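Local structure of pseudoazurin (Methylobacterium extorquens, 1PMY) at residues Ser10-Gly14 / Met15-Asp19. The protein binds a single copper ion and probably serves as an electron carrier in the periplasm. Residues are numbered along the deposited sequence; the frame is centred on the assembly and turned at random.
Sequences SGPGG and MMVFD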
# COMPACT_ATOMS: atom_id res chain seq x y z
N SER A 10 -0.98 15.73 4.14
CA SER A 10 0.39 16.26 3.94
C SER A 10 1.38 15.50 4.79
O SER A 10 1.16 15.31 6.00
CB SER A 10 0.39 17.78 4.11
OG SER A 10 1.58 18.36 3.57
N GLY A 11 2.43 14.96 4.21
CA GLY A 11 3.44 14.17 4.95
C GLY A 11 4.68 13.96 4.09
O GLY A 11 4.86 14.74 3.13
N PRO A 12 5.50 13.01 4.50
CA PRO A 12 6.76 12.71 3.74
C PRO A 12 6.37 12.33 2.29
O PRO A 12 5.57 11.41 2.05
CB PRO A 12 7.31 11.48 4.46
CG PRO A 12 6.77 11.60 5.85
CD PRO A 12 5.35 12.14 5.66
N GLY A 13 6.88 13.12 1.36
CA GLY A 13 6.66 12.98 -0.08
C GLY A 13 5.68 13.98 -0.62
O GLY A 13 5.52 14.09 -1.87
N GLY A 14 4.97 14.76 0.18
CA GLY A 14 4.04 15.77 -0.28
C GLY A 14 2.58 15.53 0.07
O GLY A 14 2.27 15.05 1.22
N MET A 15 1.66 15.93 -0.78
CA MET A 15 0.24 15.83 -0.57
C MET A 15 -0.31 14.42 -0.80
O MET A 15 0.10 13.74 -1.75
CB MET A 15 -0.63 16.80 -1.33
CG MET A 15 -0.10 18.19 -1.48
SD MET A 15 0.50 18.85 0.09
CE MET A 15 -1.00 19.01 1.05
N MET A 16 -1.22 14.02 0.05
CA MET A 16 -1.96 12.73 -0.05
C MET A 16 -1.00 11.55 -0.01
O MET A 16 -0.71 10.93 -1.09
CB MET A 16 -2.87 12.71 -1.23
CG MET A 16 -3.65 13.95 -1.52
SD MET A 16 -4.71 14.19 -0.03
CE MET A 16 -5.57 15.66 -0.53
N VAL A 17 -0.50 11.22 1.15
CA VAL A 17 0.44 10.17 1.40
C VAL A 17 0.08 9.22 2.61
O VAL A 17 -0.71 9.57 3.48
CB VAL A 17 1.87 10.74 1.66
CG1 VAL A 17 2.32 11.71 0.56
CG2 VAL A 17 1.91 11.46 3.00
N PHE A 18 0.65 8.04 2.49
CA PHE A 18 0.60 7.03 3.53
C PHE A 18 1.98 7.23 4.21
O PHE A 18 2.96 7.41 3.47
CB PHE A 18 0.42 5.60 3.05
CG PHE A 18 -0.94 5.24 2.55
CD1 PHE A 18 -2.02 4.90 3.38
CD2 PHE A 18 -1.08 5.10 1.16
CE1 PHE A 18 -3.25 4.50 2.80
CE2 PHE A 18 -2.32 4.75 0.60
CZ PHE A 18 -3.41 4.49 1.39
N ASP A 19 1.97 7.07 5.52
CA ASP A 19 3.35 7.21 6.17
C ASP A 19 3.43 6.10 7.22
O ASP A 19 2.66 6.23 8.21
CB ASP A 19 3.45 8.61 6.81
CG ASP A 19 4.81 8.81 7.50
OD1 ASP A 19 5.75 8.03 7.24
OD2 ASP A 19 4.96 9.79 8.25
O HOH W 1 5.29 8.86 2.64
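The CG-CD edge of the P12 ring lies over one face of the D19 carboxylate, the two side chains crossing at about a right angle. OD2 makes the touch, 3.5 Å from P12 CG and equally near CD. CG of D19 stands anti to the backbone N (chi1 179°), which extends the carboxylate to the proline. An alanine at D19 would end at CB, and the P12 ring would probably lose its cover at CG and CD.

V17 packs under the turn. Its CG2 sits 3.7 Å from G11 CA, while CG1 lies 3.4 Å from G14 O and near P12 O. This type II turn, G11 to G14, is closed by two backbone hydrogen bonds, G11 N to G14 O and G14 N to G11 O. A side chain at G13 or G14 would run into the preceding carbonyl O. This small hairpin joins strand 2-8 to strand 17-25 in the cupredoxin beta-sandwich; M16 points away from the turn, and its side chain touches the copper ligands H40 and M86. R114 bonds to the carbonyls of M15 and M16.

S10 and M15 form a non-hydrogen-bonded antiparallel pair. Bends at chi2 (-48°) and chi3 (-67°) fold the M15 chain back, laying CE 3.6 Å from S10 CB. Between turn and strand, a water donates to P12 O at 2.6 Å and to F18 O at 2.9 Å.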